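Local coordinates for protein tRNA dimethylallyltransferase (Staphylococcus epidermidis ATCC 12228, PDB 3D3Q) that probably transfers a dimethylallyl group from dimethylallyl diphosphate to adenosine 37 of tRNAs that read codons beginning with uridine, at residues Glu174-Leu177 with Lys178-Leu182; Ser184-Lys187 with Lys188-Phe192; Leu226-Glu229 with Val230-Val234. All coordinates share one frame; numbering follows the deposited sequence.

Interaction 1 (Glu174-Leu177 with Lys178-Leu182); sequences EYYL and KTKKL
The C-terminal end of helix 166-179 brings Glu174 and Tyr175 against Lys178 and Thr179, one turn further on. Lys180 then leaves the helical path with positive phi (62°), and the chain turns away. On one flank Glu174 and Lys178 run side by side in the same direction. Both chains are extended beyond CG, which lets their charged ends meet. Lys178 NZ forms a salt bridge to Glu174 OE1 at 3.2 Å. It comes to the anti side of the carboxylate and lies only slightly out of its plane. The same NZ makes a weak hydrogen bond to Asn286, while the Lys178 side chain also touches helix 125-136.

A neighbouring flank is aromatic. Thr179 CG2 lies over one face of the Tyr175 ring, offset toward the rim, 3.5 Å from its centroid. This is a CH-pi contact, though its exact geometry is uncertain. Lys181 O approaches the Tyr175 ring obliquely, and Leu182 O lies near the ring plane at its edge. Lys181 CE packs against Tyr175 OH at 3.4 Å, and its NZ goes on to a salt bridge with Glu119. The Tyr176 ring reaches past Lys180, with Lys181 O at its edge in plane and 3.8 Å from CD1. Its OH lies 3.9 Å from Lys180 CE, and the ring also meets Phe153.

The helix end therefore combines two kinds of contact. Opposite charges probably offset each other on the Glu174-Lys178 flank. The tyrosine rings, by contrast, pack against a methyl group, lysine methylenes and the carbonyls of the departing chain. Lys181 takes part in both kinds, with its amine on Glu119 and its CE on the Tyr175 hydroxyl, whereas Lys180 lies along the hydroxyl end of Tyr176.

Interaction 2 (Ser184-Lys187 with Lys188-Phe192); sequences SSRK and KVQQF
Arg186 swings its CG away from the backbone N and then bends at chi3 (79°), which turns NE toward Gln190. Gln190 answers with CG beside its own backbone N (chi1 -71°) and an extended chain beyond, so its amide comes back along the helix to the arginine. The pair spans one helical turn. Arg186 NE donates to Gln190 OE1 at 3.1 Å. The bond is well short of straight. NE stands above the carbonyl plane of the amide, not on a lone pair, and OE1 is tilted out of the guanidinium plane. The two flat groups are turned 44° against each other.

The aliphatic part of the arginine shares in the contact. Arg186 CG lies 3.7 Å from Gln190 CD, and Arg186 CD is 3.8 Å from Gln190 NE2. The amide thus crosses the arginine chain obliquely, in van der Waals contact with CG and CD. Its other end is held from outside, since Gln190 NE2 donates to Lys287 O. The two partners probably restrain the rotation of the amide.

Beneath the side chains runs regular alpha-helical bonding, from each residue of 188-191 to the carbonyl four positions earlier. Gln190 N, for example, donates to Arg186 O at 2.9 Å, which joins the same two residues through the backbone. Lys187 and Lys188 carry like charges on the exposed side, with their NZ atoms 6.1 Å apart.

Ser184 begins the helix against helix 155-160, touching Glu156 and Ser157, and its OG bonds to Asp154. Gln190 packs on Tyr114 and Tyr116 in a loop. Helix 184-192 follows helix 166-179 and leads on to strand 197-204 of the central parallel sheet.

Interaction 3 (Leu226-Glu229 with Val230-Val234); sequences LFNE and VQHLV
Gln231 reaches back along helix 226-235 to Phe227 and Asn228. Its CB lies 3.2 Å from Asn228 O. CG sits beside the backbone N (chi1 -77°) with the chain extended beyond it, which carries the amide back toward both residues. This CG is near Phe227 O and 3.5 Å from Phe227 CE1. CD then meets the edge of the phenyl ring, close to the ring plane and 3.4 Å from Phe227 CE1. At the tip the amide divides its contacts. Gln231 NE2 is also 3.4 Å from Phe227 CE1, whereas OE1 accepts a weak hydrogen bond from Asn228 ND2 at 3.4 Å. The amide plane is turned 59° from the phenyl ring and 69° from the Asn228 amide.

Asn228 also serves His232, four residues on. His232 N donates to Asn228 O at 3.2 Å, and that oxygen lies over one face of the imidazole, toward its rim. Asn228 ND2 is over one face of the ring too. Leu226 CD1 packs on Val230 CG1 at 4.1 Å.

Glu229 accepts bonds from the backbone N of Asp48 and Ile49 and from the hydroxyl of Tyr249, in a segment that probably contacts substrate tRNA. The helix presents its apolar side to helix 252-257, where Leu226 touches Leu252, Phe227 touches Val255 and Val230 touches Ile256. Leu226 and Phe227 also reach helix 262-286.

Overall arrangement
The contacts follow one another along the chain. Interactions 2 and 3 each lie within one helix; interaction 1 runs off the end of one. Interactions 1 and 2 are on consecutive helices, 166-179 and 184-192, with centres 14 Å apart, and touch where Tyr175 OH packs on Arg186 CB at 4.0 Å. Interaction 3, on helix 226-235, lies across the chain's centre from both. Its centre is 44 Å from interaction 1's and 45 Å from interaction 2's. Between interactions 2 and 3 the chain passes through strand 197-204 of the parallel sheet and helix 207-224. The contacts belong to two helical regions of one P-loop NTPase-related fold, with interaction 3 nearer the probable substrate-binding residue Thr16.

Interaction 1 (Glu174-Leu177 with Lys178-Leu182)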
ATOM      1  N   GLU A 174      -3.435  -8.528  19.434  1.00 41.38           N
ATOM      2  CA  GLU A 174      -4.360  -8.083  18.400  1.00 43.55           C
ATOM      3  C   GLU A 174      -4.432  -9.072  17.228  1.00 43.27           C
ATOM      4  O   GLU A 174      -5.519  -9.422  16.763  1.00 43.09           O
ATOM      5  CB  GLU A 174      -3.918  -6.718  17.887  1.00 46.69           C
ATOM      6  CG  GLU A 174      -4.793  -6.141  16.803  1.00 50.53           C
ATOM      7  CD  GLU A 174      -4.248  -4.842  16.236  1.00 52.28           C
ATOM      8  OE1 GLU A 174      -4.931  -4.277  15.343  1.00 54.03           O
ATOM      9  OE2 GLU A 174      -3.151  -4.398  16.676  1.00 50.47           O
ATOM     10  N   TYR A 175      -3.266  -9.510  16.754  1.00 42.52           N
ATOM     11  CA  TYR A 175      -3.148 -10.454  15.640  1.00 42.15           C
ATOM     12  C   TYR A 175      -3.835 -11.790  15.926  1.00 42.82           C
ATOM     13  O   TYR A 175      -4.589 -12.305  15.099  1.00 41.65           O
ATOM     14  CB  TYR A 175      -1.671 -10.701  15.343  1.00 40.87           C
ATOM     15  CG  TYR A 175      -1.442 -11.725  14.273  1.00 39.46           C
ATOM     16  CD1 TYR A 175      -1.534 -11.389  12.926  1.00 39.66           C
ATOM     17  CD2 TYR A 175      -1.150 -13.034  14.606  1.00 38.81           C
ATOM     18  CE1 TYR A 175      -1.337 -12.339  11.933  1.00 38.85           C
ATOM     19  CE2 TYR A 175      -0.950 -13.988  13.633  1.00 39.34           C
ATOM     20  CZ  TYR A 175      -1.043 -13.646  12.298  1.00 39.36           C
ATOM     21  OH  TYR A 175      -0.827 -14.623  11.349  1.00 37.95           O
ATOM     22  N   TYR A 176      -3.537 -12.348  17.099  1.00 44.41           N
ATOM     23  CA  TYR A 176      -4.109 -13.606  17.565  1.00 45.49           C
ATOM     24  C   TYR A 176      -5.632 -13.529  17.571  1.00 45.53           C
ATOM     25  O   TYR A 176      -6.303 -14.296  16.894  1.00 44.38           O
ATOM     26  CB  TYR A 176      -3.633 -13.899  18.993  1.00 47.64           C
ATOM     27  CG  TYR A 176      -4.309 -15.103  19.597  1.00 49.86           C
ATOM     28  CD1 TYR A 176      -4.256 -16.337  18.954  1.00 51.59           C
ATOM     29  CD2 TYR A 176      -5.034 -15.010  20.782  1.00 49.62           C
ATOM     30  CE1 TYR A 176      -4.905 -17.451  19.469  1.00 52.80           C
ATOM     31  CE2 TYR A 176      -5.698 -16.122  21.307  1.00 50.23           C
ATOM     32  CZ  TYR A 176      -5.626 -17.341  20.648  1.00 52.43           C
ATOM     33  OH  TYR A 176      -6.252 -18.468  21.142  1.00 52.70           O
ATOM     34  N   LEU A 177      -6.160 -12.596  18.361  1.00 46.39           N
ATOM     35  CA  LEU A 177      -7.599 -12.405  18.484  1.00 46.79           C
ATOM     36  C   LEU A 177      -8.344 -12.347  17.143  1.00 47.43           C
ATOM     37  O   LEU A 177      -9.501 -12.746  17.074  1.00 49.31           O
ATOM     38  CB  LEU A 177      -7.914 -11.136  19.286  1.00 46.21           C
ATOM     39  CG  LEU A 177      -8.450 -11.243  20.731  1.00 47.05           C
ATOM     40  CD1 LEU A 177      -9.371 -12.467  20.887  1.00 45.70           C
ATOM     41  CD2 LEU A 177      -7.293 -11.330  21.699  1.00 47.61           C
ATOM     42  N   LYS A 178      -7.690 -11.855  16.092  1.00 46.93           N
ATOM     43  CA  LYS A 178      -8.309 -11.767  14.777  1.00 46.18           C
ATOM     44  C   LYS A 178      -8.190 -13.072  13.985  1.00 47.31           C
ATOM     45  O   LYS A 178      -9.194 -13.717  13.649  1.00 46.69           O
ATOM     46  CB  LYS A 178      -7.689 -10.629  13.964  1.00 45.63           C
ATOM     47  CG  LYS A 178      -8.106  -9.241  14.410  1.00 44.39           C
ATOM     48  CD  LYS A 178      -7.416  -8.137  13.609  1.00 42.00           C
ATOM     49  CE  LYS A 178      -7.907  -6.767  14.055  1.00 40.91           C
ATOM     50  NZ  LYS A 178      -7.121  -5.679  13.446  1.00 38.93           N
ATOM     51  N   THR A 179      -6.957 -13.461  13.686  1.00 48.41           N
ATOM     52  CA  THR A 179      -6.692 -14.676  12.929  1.00 48.89           C
ATOM     53  C   THR A 179      -6.755 -15.943  13.780  1.00 49.93           C
ATOM     54  O   THR A 179      -6.767 -17.056  13.249  1.00 49.90           O
ATOM     55  CB  THR A 179      -5.317 -14.634  12.299  1.00 47.98           C
ATOM     56  OG1 THR A 179      -5.107 -15.834  11.548  1.00 49.85           O
ATOM     57  CG2 THR A 179      -4.260 -14.533  13.373  1.00 47.02           C
ATOM     58  N   LYS A 180      -6.778 -15.779  15.098  1.00 50.53           N
ATOM     59  CA  LYS A 180      -6.865 -16.916  16.007  1.00 52.01           C
ATOM     60  C   LYS A 180      -5.676 -17.859  15.890  1.00 52.63           C
ATOM     61  O   LYS A 180      -5.715 -18.985  16.389  1.00 51.35           O
ATOM     62  CB  LYS A 180      -8.153 -17.701  15.742  1.00 52.99           C
ATOM     63  CG  LYS A 180      -9.152 -17.706  16.890  1.00 55.62           C
ATOM     64  CD  LYS A 180      -8.672 -18.547  18.073  1.00 55.90           C
ATOM     65  CE  LYS A 180      -9.642 -18.408  19.233  1.00 56.83           C
ATOM     66  NZ  LYS A 180      -9.765 -16.954  19.599  1.00 55.95           N
ATOM     67  N   LYS A 181      -4.621 -17.413  15.218  1.00 53.12           N
ATOM     68  CA  LYS A 181      -3.447 -18.253  15.073  1.00 53.60           C
ATOM     69  C   LYS A 181      -2.166 -17.554  15.497  1.00 54.50           C
ATOM     70  O   LYS A 181      -2.136 -16.342  15.760  1.00 52.93           O
ATOM     71  CB  LYS A 181      -3.309 -18.747  13.630  1.00 53.88           C
ATOM     72  CG  LYS A 181      -2.998 -17.659  12.613  1.00 54.05           C
ATOM     73  CD  LYS A 181      -3.017 -18.201  11.191  1.00 53.57           C
ATOM     74  CE  LYS A 181      -2.791 -17.098  10.176  1.00 53.67           C
ATOM     75  NZ  LYS A 181      -2.851 -17.585   8.773  1.00 54.79           N
ATOM     76  N   LEU A 182      -1.117 -18.371  15.556  1.00 56.02           N
ATOM     77  CA  LEU A 182       0.262 -18.020  15.935  1.00 55.30           C
ATOM     78  C   LEU A 182       0.792 -16.704  15.304  1.00 53.62           C
ATOM     79  O   LEU A 182       0.801 -16.562  14.081  1.00 54.22           O
ATOM     80  CB  LEU A 182       1.167 -19.232  15.550  1.00 55.90           C
ATOM     81  CG  LEU A 182       0.558 -20.412  14.709  1.00 53.80           C
ATOM     82  CD1 LEU A 182       1.635 -21.327  14.106  1.00 52.37           C
ATOM     83  CD2 LEU A 182      -0.357 -21.235  15.611  1.00 53.33           C
TER

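Interaction 2 (Ser184-Lys187 with Lys188-Phe192)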
ATOM      1  N   SER A 184       3.958 -15.014  16.400  1.00 44.43           N
ATOM      2  CA  SER A 184       5.390 -15.117  16.347  1.00 43.48           C
ATOM      3  C   SER A 184       5.761 -16.028  15.180  1.00 44.32           C
ATOM      4  O   SER A 184       6.920 -16.069  14.768  1.00 44.55           O
ATOM      5  CB  SER A 184       5.881 -15.719  17.649  1.00 41.59           C
ATOM      6  OG  SER A 184       5.125 -16.876  17.943  1.00 35.42           O
ATOM      7  N   SER A 185       4.781 -16.765  14.656  1.00 44.69           N
ATOM      8  CA  SER A 185       5.018 -17.672  13.531  1.00 45.69           C
ATOM      9  C   SER A 185       5.097 -16.935  12.203  1.00 46.49           C
ATOM     10  O   SER A 185       5.903 -17.293  11.338  1.00 45.51           O
ATOM     11  CB  SER A 185       3.920 -18.739  13.435  1.00 45.78           C
ATOM     12  OG  SER A 185       4.120 -19.786  14.372  1.00 45.88           O
ATOM     13  N   ARG A 186       4.243 -15.924  12.033  1.00 48.52           N
ATOM     14  CA  ARG A 186       4.231 -15.121  10.802  1.00 50.34           C
ATOM     15  C   ARG A 186       5.588 -14.429  10.790  1.00 51.51           C
ATOM     16  O   ARG A 186       6.228 -14.286   9.748  1.00 51.82           O
ATOM     17  CB  ARG A 186       3.128 -14.049  10.833  1.00 50.06           C
ATOM     18  CG  ARG A 186       2.761 -13.489   9.444  1.00 49.75           C
ATOM     19  CD  ARG A 186       1.942 -12.205   9.526  1.00 50.42           C
ATOM     20  NE  ARG A 186       2.799 -11.049   9.817  1.00 53.87           N
ATOM     21  CZ  ARG A 186       2.364  -9.826  10.126  1.00 54.08           C
ATOM     22  NH1 ARG A 186       1.063  -9.556  10.196  1.00 56.15           N
ATOM     23  NH2 ARG A 186       3.240  -8.868  10.372  1.00 52.45           N
ATOM     24  N   LYS A 187       6.016 -14.012  11.976  1.00 51.09           N
ATOM     25  CA  LYS A 187       7.281 -13.344  12.119  1.00 51.02           C
ATOM     26  C   LYS A 187       8.361 -14.259  11.585  1.00 50.36           C
ATOM     27  O   LYS A 187       9.156 -13.869  10.732  1.00 50.70           O
ATOM     28  CB  LYS A 187       7.545 -13.006  13.584  1.00 52.56           C
ATOM     29  CG  LYS A 187       8.795 -12.175  13.793  1.00 56.27           C
ATOM     30  CD  LYS A 187       9.032 -11.838  15.263  1.00 58.60           C
ATOM     31  CE  LYS A 187      10.387 -11.146  15.454  1.00 59.82           C
ATOM     32  NZ  LYS A 187      11.488 -11.889  14.746  1.00 61.02           N
ATOM     33  N   LYS A 188       8.380 -15.489  12.072  1.00 50.63           N
ATOM     34  CA  LYS A 188       9.392 -16.440  11.633  1.00 51.57           C
ATOM     35  C   LYS A 188       9.401 -16.658  10.120  1.00 51.32           C
ATOM     36  O   LYS A 188      10.386 -16.361   9.450  1.00 52.03           O
ATOM     37  CB  LYS A 188       9.214 -17.786  12.344  1.00 51.50           C
ATOM     38  CG  LYS A 188      10.208 -18.019  13.480  1.00 51.18           C
ATOM     39  CD  LYS A 188      11.637 -18.144  12.964  1.00 50.69           C
ATOM     40  CE  LYS A 188      12.569 -18.651  14.050  1.00 49.90           C
ATOM     41  NZ  LYS A 188      12.499 -17.864  15.310  1.00 50.64           N
ATOM     42  N   VAL A 189       8.307 -17.164   9.576  1.00 49.59           N
ATOM     43  CA  VAL A 189       8.259 -17.413   8.152  1.00 49.63           C
ATOM     44  C   VAL A 189       8.579 -16.191   7.285  1.00 49.29           C
ATOM     45  O   VAL A 189       9.260 -16.303   6.261  1.00 48.30           O
ATOM     46  CB  VAL A 189       6.913 -17.948   7.785  1.00 49.75           C
ATOM     47  CG1 VAL A 189       6.696 -19.270   8.482  1.00 48.75           C
ATOM     48  CG2 VAL A 189       5.863 -16.948   8.204  1.00 52.17           C
ATOM     49  N   GLN A 190       8.092 -15.021   7.683  1.00 48.78           N
ATOM     50  CA  GLN A 190       8.376 -13.819   6.903  1.00 47.47           C
ATOM     51  C   GLN A 190       9.839 -13.442   7.053  1.00 47.16           C
ATOM     52  O   GLN A 190      10.447 -12.884   6.140  1.00 47.10           O
ATOM     53  CB  GLN A 190       7.487 -12.657   7.343  1.00 46.09           C
ATOM     54  CG  GLN A 190       6.036 -12.825   6.932  1.00 45.76           C
ATOM     55  CD  GLN A 190       5.199 -11.621   7.298  1.00 46.83           C
ATOM     56  OE1 GLN A 190       5.504 -10.921   8.264  1.00 46.52           O
ATOM     57  NE2 GLN A 190       4.132 -11.376   6.538  1.00 47.75           N
ATOM     58  N   GLN A 191      10.409 -13.782   8.201  1.00 46.02           N
ATOM     59  CA  GLN A 191      11.801 -13.481   8.479  1.00 46.91           C
ATOM     60  C   GLN A 191      12.768 -14.375   7.711  1.00 45.51           C
ATOM     61  O   GLN A 191      13.908 -14.000   7.447  1.00 43.97           O
ATOM     62  CB  GLN A 191      12.043 -13.629   9.969  1.00 50.20           C
ATOM     63  CG  GLN A 191      13.451 -13.368  10.406  1.00 56.18           C
ATOM     64  CD  GLN A 191      13.667 -13.847  11.824  1.00 59.90           C
ATOM     65  OE1 GLN A 191      13.648 -15.059  12.087  1.00 61.10           O
ATOM     66  NE2 GLN A 191      13.848 -12.904  12.754  1.00 60.36           N
ATOM     67  N   PHE A 192      12.308 -15.557   7.338  1.00 45.01           N
ATOM     68  CA  PHE A 192      13.173 -16.481   6.636  1.00 45.77           C
ATOM     69  C   PHE A 192      12.930 -16.549   5.145  1.00 44.99           C
ATOM     70  O   PHE A 192      13.831 -16.922   4.396  1.00 43.59           O
ATOM     71  CB  PHE A 192      13.028 -17.877   7.243  1.00 46.62           C
ATOM     72  CG  PHE A 192      13.857 -18.933   6.559  1.00 47.97           C
ATOM     73  CD1 PHE A 192      15.246 -18.836   6.522  1.00 48.19           C
ATOM     74  CD2 PHE A 192      13.242 -20.036   5.961  1.00 47.46           C
ATOM     75  CE1 PHE A 192      16.006 -19.818   5.903  1.00 47.15           C
ATOM     76  CE2 PHE A 192      13.993 -21.021   5.341  1.00 45.13           C
ATOM     77  CZ  PHE A 192      15.377 -20.912   5.311  1.00 46.16           C
TER

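Interaction 3 (Leu226-Glu229 with Val230-Val234)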
ATOM      1  N   LEU A 226     -11.118  13.074 -16.374  1.00 49.00           N
ATOM      2  CA  LEU A 226     -11.215  11.623 -16.166  1.00 48.60           C
ATOM      3  C   LEU A 226     -12.252  11.026 -17.106  1.00 48.18           C
ATOM      4  O   LEU A 226     -11.992  10.036 -17.787  1.00 47.55           O
ATOM      5  CB  LEU A 226     -11.621  11.300 -14.719  1.00 46.67           C
ATOM      6  CG  LEU A 226     -12.092   9.862 -14.461  1.00 46.21           C
ATOM      7  CD1 LEU A 226     -10.979   8.884 -14.788  1.00 44.40           C
ATOM      8  CD2 LEU A 226     -12.535   9.703 -13.012  1.00 45.96           C
ATOM      9  N   PHE A 227     -13.432  11.633 -17.131  1.00 48.68           N
ATOM     10  CA  PHE A 227     -14.496  11.146 -17.984  1.00 49.66           C
ATOM     11  C   PHE A 227     -14.052  11.180 -19.447  1.00 50.70           C
ATOM     12  O   PHE A 227     -14.341  10.254 -20.201  1.00 51.23           O
ATOM     13  CB  PHE A 227     -15.760  11.985 -17.779  1.00 49.58           C
ATOM     14  CG  PHE A 227     -16.981  11.426 -18.455  1.00 49.04           C
ATOM     15  CD1 PHE A 227     -17.193  11.626 -19.817  1.00 49.30           C
ATOM     16  CD2 PHE A 227     -17.902  10.671 -17.737  1.00 49.29           C
ATOM     17  CE1 PHE A 227     -18.313  11.087 -20.459  1.00 49.51           C
ATOM     18  CE2 PHE A 227     -19.025  10.128 -18.366  1.00 49.75           C
ATOM     19  CZ  PHE A 227     -19.229  10.333 -19.735  1.00 49.71           C
ATOM     20  N   ASN A 228     -13.339  12.229 -19.851  1.00 50.89           N
ATOM     21  CA  ASN A 228     -12.885  12.321 -21.233  1.00 51.21           C
ATOM     22  C   ASN A 228     -11.944  11.157 -21.545  1.00 51.40           C
ATOM     23  O   ASN A 228     -11.932  10.625 -22.657  1.00 50.59           O
ATOM     24  CB  ASN A 228     -12.158  13.641 -21.481  1.00 52.09           C
ATOM     25  CG  ASN A 228     -11.876  13.874 -22.951  1.00 53.59           C
ATOM     26  OD1 ASN A 228     -11.063  14.721 -23.317  1.00 54.96           O
ATOM     27  ND2 ASN A 228     -12.556  13.122 -23.807  1.00 55.01           N
ATOM     28  N   GLU A 229     -11.164  10.759 -20.548  1.00 51.04           N
ATOM     29  CA  GLU A 229     -10.231   9.671 -20.725  1.00 51.72           C
ATOM     30  C   GLU A 229     -10.969   8.352 -20.943  1.00 52.23           C
ATOM     31  O   GLU A 229     -10.708   7.656 -21.927  1.00 53.72           O
ATOM     32  CB  GLU A 229      -9.319   9.565 -19.512  1.00 52.05           C
ATOM     33  CG  GLU A 229      -8.022   8.822 -19.753  1.00 52.84           C
ATOM     34  CD  GLU A 229      -7.188   8.751 -18.498  1.00 53.57           C
ATOM     35  OE1 GLU A 229      -7.529   7.932 -17.617  1.00 54.71           O
ATOM     36  OE2 GLU A 229      -6.211   9.524 -18.378  1.00 52.14           O
ATOM     37  N   VAL A 230     -11.892   8.003 -20.046  1.00 51.22           N
ATOM     38  CA  VAL A 230     -12.623   6.750 -20.197  1.00 50.77           C
ATOM     39  C   VAL A 230     -13.385   6.735 -21.511  1.00 50.92           C
ATOM     40  O   VAL A 230     -13.766   5.677 -22.003  1.00 50.86           O
ATOM     41  CB  VAL A 230     -13.627   6.506 -19.054  1.00 49.81           C
ATOM     42  CG1 VAL A 230     -12.966   6.723 -17.714  1.00 50.73           C
ATOM     43  CG2 VAL A 230     -14.819   7.387 -19.218  1.00 51.11           C
ATOM     44  N   GLN A 231     -13.597   7.914 -22.083  1.00 51.90           N
ATOM     45  CA  GLN A 231     -14.303   8.017 -23.353  1.00 52.73           C
ATOM     46  C   GLN A 231     -13.398   7.566 -24.479  1.00 52.44           C
ATOM     47  O   GLN A 231     -13.822   6.828 -25.353  1.00 52.48           O
ATOM     48  CB  GLN A 231     -14.750   9.456 -23.608  1.00 53.42           C
ATOM     49  CG  GLN A 231     -15.978   9.898 -22.821  1.00 53.33           C
ATOM     50  CD  GLN A 231     -16.482  11.263 -23.275  1.00 53.59           C
ATOM     51  OE1 GLN A 231     -15.768  12.263 -23.175  1.00 52.65           O
ATOM     52  NE2 GLN A 231     -17.715  11.308 -23.781  1.00 53.06           N
ATOM     53  N   HIS A 232     -12.153   8.021 -24.453  1.00 52.83           N
ATOM     54  CA  HIS A 232     -11.197   7.649 -25.481  1.00 54.59           C
ATOM     55  C   HIS A 232     -10.915   6.160 -25.409  1.00 54.60           C
ATOM     56  O   HIS A 232     -10.760   5.494 -26.436  1.00 55.63           O
ATOM     57  CB  HIS A 232      -9.897   8.421 -25.301  1.00 57.52           C
ATOM     58  CG  HIS A 232     -10.036   9.898 -25.523  1.00 61.50           C
ATOM     59  ND1 HIS A 232      -9.248  10.826 -24.873  1.00 62.41           N
ATOM     60  CD2 HIS A 232     -10.857  10.609 -26.336  1.00 62.97           C
ATOM     61  CE1 HIS A 232      -9.577  12.043 -25.275  1.00 63.57           C
ATOM     62  NE2 HIS A 232     -10.550  11.939 -26.163  1.00 63.76           N
ATOM     63  N   LEU A 233     -10.841   5.630 -24.192  1.00 54.34           N
ATOM     64  CA  LEU A 233     -10.568   4.206 -23.994  1.00 53.56           C
ATOM     65  C   LEU A 233     -11.724   3.347 -24.466  1.00 53.10           C
ATOM     66  O   LEU A 233     -11.523   2.400 -25.216  1.00 53.07           O
ATOM     67  CB  LEU A 233     -10.298   3.925 -22.521  1.00 53.05           C
ATOM     68  CG  LEU A 233      -8.973   4.451 -21.983  1.00 53.98           C
ATOM     69  CD1 LEU A 233      -8.993   4.427 -20.466  1.00 54.57           C
ATOM     70  CD2 LEU A 233      -7.831   3.600 -22.524  1.00 53.99           C
ATOM     71  N   VAL A 234     -12.929   3.678 -24.016  1.00 53.72           N
ATOM     72  CA  VAL A 234     -14.110   2.922 -24.399  1.00 54.50           C
ATOM     73  C   VAL A 234     -14.357   3.017 -25.908  1.00 55.31           C
ATOM     74  O   VAL A 234     -14.894   2.094 -26.508  1.00 55.74           O
ATOM     75  CB  VAL A 234     -15.353   3.398 -23.609  1.00 53.90           C
ATOM     76  CG1 VAL A 234     -15.747   4.788 -24.052  1.00 56.91           C
ATOM     77  CG2 VAL A 234     -16.489   2.434 -23.801  1.00 54.67           C
TER